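Local coordinates for protein oxidoreductase (Methanosarcina mazei, PDB 3KA7) that binds flavin-adenine dinucleotide and is probably an oxidoreductase of the flavin-containing amine oxidoreductase family, at residues A[394-398]-A[399-403]; A[6-10]-A[11-15]. All coordinates share one frame; numbering follows the deposited sequence.

Contact 1: A[394-398]-A[399-403]. With FAD (flavin-adenine dinucleotide), chain B.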
loop_
_atom_site.group_PDB
_atom_site.type_symbol
_atom_site.label_atom_id
_atom_site.label_comp_id
_atom_site.label_asym_id
_atom_site.label_seq_id
_atom_site.Cartn_x
_atom_site.Cartn_y
_atom_site.Cartn_z
ATOM N N LEU A 394 -17.020 17.712 -2.817
ATOM C CA LEU A 394 -16.822 16.260 -2.877
ATOM C C LEU A 394 -15.385 15.933 -3.251
ATOM O O LEU A 394 -14.927 16.304 -4.338
ATOM C CB LEU A 394 -17.780 15.631 -3.899
ATOM C CG LEU A 394 -17.564 14.134 -4.163
ATOM C CD1 LEU A 394 -17.792 13.324 -2.902
ATOM C CD2 LEU A 394 -18.480 13.674 -5.280
ATOM N N TYR A 395 -14.683 15.254 -2.343
ATOM C CA TYR A 395 -13.299 14.822 -2.566
ATOM C C TYR A 395 -13.141 13.308 -2.404
ATOM O O TYR A 395 -13.904 12.669 -1.687
ATOM C CB TYR A 395 -12.358 15.525 -1.587
ATOM C CG TYR A 395 -12.304 17.036 -1.775
ATOM C CD1 TYR A 395 -11.373 17.611 -2.630
ATOM C CD2 TYR A 395 -13.190 17.871 -1.107
ATOM C CE1 TYR A 395 -11.319 18.996 -2.813
ATOM C CE2 TYR A 395 -13.152 19.254 -1.286
ATOM C CZ TYR A 395 -12.206 19.806 -2.138
ATOM O OH TYR A 395 -12.150 21.179 -2.328
ATOM N N VAL A 396 -12.139 12.756 -3.074
ATOM C CA VAL A 396 -11.833 11.325 -2.978
ATOM C C VAL A 396 -10.473 11.128 -2.329
ATOM O O VAL A 396 -9.479 11.744 -2.738
ATOM C CB VAL A 396 -11.825 10.658 -4.370
ATOM C CG1 VAL A 396 -11.356 9.185 -4.261
ATOM C CG2 VAL A 396 -13.193 10.778 -5.005
ATOM N N VAL A 397 -10.431 10.273 -1.311
ATOM C CA VAL A 397 -9.175 9.914 -0.669
ATOM C C VAL A 397 -9.007 8.400 -0.649
ATOM O O VAL A 397 -9.956 7.655 -0.910
ATOM C CB VAL A 397 -9.109 10.435 0.769
ATOM C CG1 VAL A 397 -9.238 11.970 0.768
ATOM C CG2 VAL A 397 -10.220 9.809 1.620
ATOM N N GLY A 398 -7.799 7.945 -0.330
ATOM C CA GLY A 398 -7.532 6.506 -0.332
ATOM C C GLY A 398 -6.532 6.148 -1.411
ATOM O O GLY A 398 -5.964 7.035 -2.056
ATOM N N ASP A 399 -6.300 4.855 -1.602
ATOM C CA ASP A 399 -5.251 4.444 -2.526
ATOM C C ASP A 399 -5.663 4.486 -4.004
ATOM O O ASP A 399 -4.916 4.034 -4.875
ATOM C CB ASP A 399 -4.575 3.126 -2.092
ATOM C CG ASP A 399 -5.429 1.883 -2.350
ATOM O OD1 ASP A 399 -6.498 1.971 -3.006
ATOM O OD2 ASP A 399 -5.020 0.807 -1.877
ATOM N N GLY A 400 -6.836 5.048 -4.272
ATOM C CA GLY A 400 -7.241 5.385 -5.641
ATOM C C GLY A 400 -6.972 6.844 -5.946
ATOM O O GLY A 400 -7.233 7.325 -7.056
ATOM N N ALA A 401 -6.447 7.552 -4.946
ATOM C CA ALA A 401 -6.084 8.963 -5.101
ATOM C C ALA A 401 -4.885 9.297 -4.220
ATOM O O ALA A 401 -4.972 10.168 -3.351
ATOM C CB ALA A 401 -7.256 9.853 -4.745
ATOM N N LYS A 402 -3.776 8.611 -4.448
ATOM C CA LYS A 402 -2.559 8.799 -3.632
ATOM C C LYS A 402 -1.772 10.019 -4.077
ATOM O O LYS A 402 -1.766 10.363 -5.268
ATOM C CB LYS A 402 -1.652 7.574 -3.732
ATOM C CG LYS A 402 -2.323 6.275 -3.300
ATOM C CD LYS A 402 -1.353 5.093 -3.287
ATOM C CE LYS A 402 -0.903 4.717 -4.703
ATOM N NZ LYS A 402 -2.074 4.448 -5.635
ATOM N N GLY A 403 -1.099 10.662 -3.120
ATOM C CA GLY A 403 -0.111 11.692 -3.446
ATOM C C GLY A 403 1.039 11.099 -4.233
ATOM O O GLY A 403 1.499 9.991 -3.950
HETATM P PA FAD B . -9.973 1.086 1.833
HETATM O O1A FAD B . -10.220 0.798 0.375
HETATM O O2A FAD B . -9.115 0.093 2.581
HETATM O O5B FAD B . -11.383 1.221 2.588
HETATM C C5B FAD B . -12.547 1.578 1.854
HETATM C C4B FAD B . -13.699 1.346 2.838
HETATM O O4B FAD B . -14.936 1.752 2.287
HETATM C C3B FAD B . -13.821 -0.139 3.193
HETATM O O3B FAD B . -13.767 -0.315 4.600
HETATM C C2B FAD B . -15.187 -0.536 2.629
HETATM O O2B FAD B . -15.839 -1.530 3.398
HETATM C C1B FAD B . -15.935 0.792 2.621
HETATM N N9A FAD B . -17.000 0.902 1.616
HETATM C C8A FAD B . -17.006 0.502 0.295
HETATM N N7A FAD B . -18.197 0.877 -0.255
HETATM C C5A FAD B . -18.925 1.503 0.710
HETATM C C6A FAD B . -20.196 2.058 0.719
HETATM N N6A FAD B . -20.895 2.147 -0.408
HETATM N N1A FAD B . -20.669 2.632 1.882
HETATM C C2A FAD B . -19.906 2.650 3.032
HETATM N N3A FAD B . -18.644 2.092 3.024
HETATM C C4A FAD B . -18.182 1.529 1.877
HETATM N N1 FAD B . 0.111 -0.635 2.357
HETATM C C2 FAD B . 1.198 -0.288 3.140
HETATM O O2 FAD B . 1.410 0.903 3.406
HETATM N N3 FAD B . 2.053 -1.281 3.593
HETATM C C4 FAD B . 1.831 -2.609 3.271
HETATM O O4 FAD B . 2.586 -3.496 3.671
HETATM C C4X FAD B . 0.745 -2.958 2.481
HETATM N N5 FAD B . 0.529 -4.285 2.138
HETATM C C5X FAD B . -0.568 -4.616 1.361
HETATM C C6 FAD B . -0.810 -5.947 1.021
HETATM C C7 FAD B . -1.921 -6.287 0.259
HETATM C C7M FAD B . -2.154 -7.734 -0.097
HETATM C C8 FAD B . -2.783 -5.284 -0.165
HETATM C C8M FAD B . -3.990 -5.607 -0.997
HETATM C C9 FAD B . -2.541 -3.952 0.162
HETATM C C9A FAD B . -1.434 -3.615 0.934
HETATM N N10 FAD B . -1.191 -2.288 1.263
HETATM C C10 FAD B . -0.112 -1.958 2.037
HETATM C "C1'" FAD B . -2.050 -1.186 0.738
HETATM C "C2'" FAD B . -3.042 -0.770 1.831
HETATM O "O2'" FAD B . -3.621 -1.934 2.414
HETATM C "C3'" FAD B . -4.120 0.116 1.212
HETATM O "O3'" FAD B . -3.502 1.097 0.387
HETATM C "C4'" FAD B . -5.018 0.848 2.204
HETATM O "O4'" FAD B . -5.515 -0.012 3.209
HETATM C "C5'" FAD B . -6.203 1.384 1.408
HETATM O "O5'" FAD B . -6.877 2.306 2.229
HETATM P P FAD B . -8.010 3.237 1.622
HETATM O O1P FAD B . -7.954 4.580 2.309
HETATM O O2P FAD B . -7.959 3.291 0.108
HETATM O O3P FAD B . -9.416 2.582 2.051
HETATM O O HOH W 1 -9.456 5.730 -2.931
HETATM O O HOH W 2 -5.611 9.767 -0.277
#
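CG1 of V396, anti to its own backbone N, comes within 4.2 Å of CB of A401, while D399, at chi1 75°, has its CG set between its backbone N and carbonyl carbon, which brings the carboxylate onto O3' of FAD. Between these two groups the chain leaves strand 394-396, the edge strand of the parallel FAD-binding sheet, and folds through a type I beta turn from G398 to A401. The turn is closed by A401 N donating to G398 O (3.0 Å), a bond that comes from above the carbonyl plane, 51° out of it, and not along a lone pair. A401 CB also lies against V396 O, so the methyl covers the last residue of the strand.

D399 holds the cofactor at two levels. Its backbone N gives a nearly straight bond to FAD O2P (2.8 Å, 164°), and its carboxylate takes the ribityl hydroxyl O3' of FAD on OD2 at 2.7 Å. OD2 is shared with a salt bridge to R38, and OD1 accepts from the backbone N of R378, which together probably fix the rotation of the carboxylate. With an alanine here, O3' would probably be left without its acceptor and R38 without its carboxylate partner. G398 sits with CA 3.3 Å from O2P; any CB would collide with that oxygen.

One water ties V397 O to G400 N, bridging V397, just past the strand, and the turn. The ammonium of K402 pairs with D384, and the bent chain of K402 also brings NZ back to D399 O, at 3.0 Å.

Contact 2: A[6-10]-A[11-15]. With FAD (flavin-adenine dinucleotide), chain B.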
loop_
_atom_site.group_PDB
_atom_site.type_symbol
_atom_site.label_atom_id
_atom_site.label_comp_id
_atom_site.label_asym_id
_atom_site.label_seq_id
_atom_site.Cartn_x
_atom_site.Cartn_y
_atom_site.Cartn_z
ATOM N N ILE A 6 -17.410 8.696 3.543
ATOM C CA ILE A 6 -17.952 7.430 3.054
ATOM C C ILE A 6 -16.842 6.386 3.100
ATOM O O ILE A 6 -15.897 6.474 2.333
ATOM C CB ILE A 6 -18.471 7.567 1.609
ATOM C CG1 ILE A 6 -19.473 8.733 1.504
ATOM C CG2 ILE A 6 -19.109 6.253 1.155
ATOM C CD1 ILE A 6 -19.862 9.084 0.082
ATOM N N GLY A 7 -16.947 5.423 4.016
ATOM C CA GLY A 7 -15.964 4.344 4.143
ATOM C C GLY A 7 -14.956 4.638 5.240
ATOM O O GLY A 7 -14.373 5.736 5.276
ATOM N N ALA A 8 -14.756 3.663 6.120
ATOM C CA ALA A 8 -13.806 3.776 7.223
ATOM C C ALA A 8 -12.485 3.094 6.910
ATOM O O ALA A 8 -11.916 2.443 7.768
ATOM C CB ALA A 8 -14.405 3.215 8.520
ATOM N N GLY A 9 -11.993 3.257 5.685
ATOM C CA GLY A 9 -10.645 2.814 5.374
ATOM C C GLY A 9 -9.657 3.781 5.996
ATOM O O GLY A 9 -10.045 4.786 6.576
ATOM N N LEU A 10 -8.371 3.509 5.834
ATOM C CA LEU A 10 -7.365 4.377 6.421
ATOM C C LEU A 10 -7.539 5.829 5.963
ATOM O O LEU A 10 -7.474 6.759 6.776
ATOM C CB LEU A 10 -5.969 3.852 6.085
ATOM C CG LEU A 10 -4.805 4.711 6.579
ATOM C CD1 LEU A 10 -4.755 4.730 8.108
ATOM C CD2 LEU A 10 -3.516 4.184 5.984
ATOM N N GLY A 11 -7.747 6.036 4.668
ATOM C CA GLY A 11 -7.979 7.388 4.155
ATOM C C GLY A 11 -9.145 8.105 4.829
ATOM O O GLY A 11 -9.037 9.278 5.202
ATOM N N GLY A 12 -10.271 7.408 4.970
ATOM C CA GLY A 12 -11.458 7.992 5.572
ATOM C C GLY A 12 -11.261 8.334 7.035
ATOM O O GLY A 12 -11.720 9.388 7.505
ATOM N N LEU A 13 -10.570 7.450 7.754
ATOM C CA LEU A 13 -10.295 7.669 9.181
ATOM C C LEU A 13 -9.275 8.785 9.414
ATOM O O LEU A 13 -9.441 9.597 10.329
ATOM C CB LEU A 13 -9.838 6.383 9.852
ATOM C CG LEU A 13 -10.892 5.270 9.897
ATOM C CD1 LEU A 13 -10.284 3.983 10.444
ATOM C CD2 LEU A 13 -12.098 5.688 10.718
ATOM N N LEU A 14 -8.224 8.834 8.593
ATOM C CA LEU A 14 -7.326 9.998 8.610
ATOM C C LEU A 14 -8.086 11.303 8.399
ATOM O O LEU A 14 -7.866 12.294 9.111
ATOM C CB LEU A 14 -6.241 9.865 7.537
ATOM C CG LEU A 14 -5.215 8.750 7.754
ATOM C CD1 LEU A 14 -4.324 8.666 6.518
ATOM C CD2 LEU A 14 -4.373 9.021 8.995
ATOM N N SER A 15 -8.968 11.310 7.405
ATOM C CA SER A 15 -9.802 12.479 7.120
ATOM C C SER A 15 -10.691 12.840 8.296
ATOM O O SER A 15 -10.770 14.010 8.698
ATOM C CB SER A 15 -10.672 12.207 5.901
ATOM O OG SER A 15 -9.862 12.050 4.755
HETATM P PA FAD B . -9.973 1.086 1.833
HETATM O O1A FAD B . -10.220 0.798 0.375
HETATM O O2A FAD B . -9.115 0.093 2.581
HETATM O O5B FAD B . -11.383 1.221 2.588
HETATM C C5B FAD B . -12.547 1.578 1.854
HETATM C C4B FAD B . -13.699 1.346 2.838
HETATM O O4B FAD B . -14.936 1.752 2.287
HETATM C C3B FAD B . -13.821 -0.139 3.193
HETATM O O3B FAD B . -13.767 -0.315 4.600
HETATM C C2B FAD B . -15.187 -0.536 2.629
HETATM O O2B FAD B . -15.839 -1.530 3.398
HETATM C C1B FAD B . -15.935 0.792 2.621
HETATM N N9A FAD B . -17.000 0.902 1.616
HETATM C C8A FAD B . -17.006 0.502 0.295
HETATM N N7A FAD B . -18.197 0.877 -0.255
HETATM C C5A FAD B . -18.925 1.503 0.710
HETATM C C6A FAD B . -20.196 2.058 0.719
HETATM N N6A FAD B . -20.895 2.147 -0.408
HETATM N N1A FAD B . -20.669 2.632 1.882
HETATM C C2A FAD B . -19.906 2.650 3.032
HETATM N N3A FAD B . -18.644 2.092 3.024
HETATM C C4A FAD B . -18.182 1.529 1.877
HETATM N N1 FAD B . 0.111 -0.635 2.357
HETATM C C2 FAD B . 1.198 -0.288 3.140
HETATM O O2 FAD B . 1.410 0.903 3.406
HETATM N N3 FAD B . 2.053 -1.281 3.593
HETATM C C4 FAD B . 1.831 -2.609 3.271
HETATM O O4 FAD B . 2.586 -3.496 3.671
HETATM C C4X FAD B . 0.745 -2.958 2.481
HETATM N N5 FAD B . 0.529 -4.285 2.138
HETATM C C5X FAD B . -0.568 -4.616 1.361
HETATM C C6 FAD B . -0.810 -5.947 1.021
HETATM C C7 FAD B . -1.921 -6.287 0.259
HETATM C C7M FAD B . -2.154 -7.734 -0.097
HETATM C C8 FAD B . -2.783 -5.284 -0.165
HETATM C C8M FAD B . -3.990 -5.607 -0.997
HETATM C C9 FAD B . -2.541 -3.952 0.162
HETATM C C9A FAD B . -1.434 -3.615 0.934
HETATM N N10 FAD B . -1.191 -2.288 1.263
HETATM C C10 FAD B . -0.112 -1.958 2.037
HETATM C "C1'" FAD B . -2.050 -1.186 0.738
HETATM C "C2'" FAD B . -3.042 -0.770 1.831
HETATM O "O2'" FAD B . -3.621 -1.934 2.414
HETATM C "C3'" FAD B . -4.120 0.116 1.212
HETATM O "O3'" FAD B . -3.502 1.097 0.387
HETATM C "C4'" FAD B . -5.018 0.848 2.204
HETATM O "O4'" FAD B . -5.515 -0.012 3.209
HETATM C "C5'" FAD B . -6.203 1.384 1.408
HETATM O "O5'" FAD B . -6.877 2.306 2.229
HETATM P P FAD B . -8.010 3.237 1.622
HETATM O O1P FAD B . -7.954 4.580 2.309
HETATM O O2P FAD B . -7.959 3.291 0.108
HETATM O O3P FAD B . -9.416 2.582 2.051
#
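The backbone of 6-10 leaves strand 2-6, passes through G7 and A8, and turns at G9, the N-cap, into helix 10-21, on whose first turns 11-15 lies. This strand-turn-helix carries G7, G9 and G12, consistent with the GxGxxG motif of Rossmann-type dinucleotide-binding folds. Helical bonding starts at once: L13 N donates to G9 O at 3.0 Å and L14 N to L10 O at 2.9 Å, both nearly along the C=O axis. One residue on, G11 O receives S15 N and S15 OG from opposite faces of its plane, the hydroxyl at 2.9 Å.

Each glycine sits where a side chain would strike something. A CB on G12 would run into G7 O, one on G9 into FAD O3P, and one on G7 into the ribose oxygen O4B. The bare backbone lets the cofactor come close, with G9 CA 3.3 Å from FAD O5B.

Among the side chains, L13 leans back over the loop: its CD1 lies 3.5 Å from A8 O and its CD2 packs on the methyl of A8. L10, with CG anti to its backbone N (chi1 177°), extends outward, and the end of L14 comes back across it, L10 CG meeting L14 CD1 at 4.0 Å. Helix 195-208 covers these leucines, L202 touching both L10 and L14. A8 N is hydrogen-bonded to OE1 of E30, whose OE2 binds FAD.

G11 N donates to FAD O1P at 2.8 Å with an angle of 150°. Because this amide belongs to the first turn of the helix, the positive end of the helix dipole probably helps to stabilise the negative pyrophosphate, with no cationic side chain from this loop.

Overall arrangement
Contact 2 comes first along the chain, at the end of strand 2-6, and contact 1 nearly four hundred residues later, after strand 394-396. Both strands belong to the same parallel sheet, with strand 243-246 between them, so two distant parts of the sequence meet at one FAD site. The centres are 10 Å apart and the contacts touch: CG2 of V397 packs 3.8 Å from C of G11 and also approaches OG of S15. Helix 408-421, which follows contact 1, packs against residues of both. Loops from the two ends of the chain thus converge on a single phosphate of FAD.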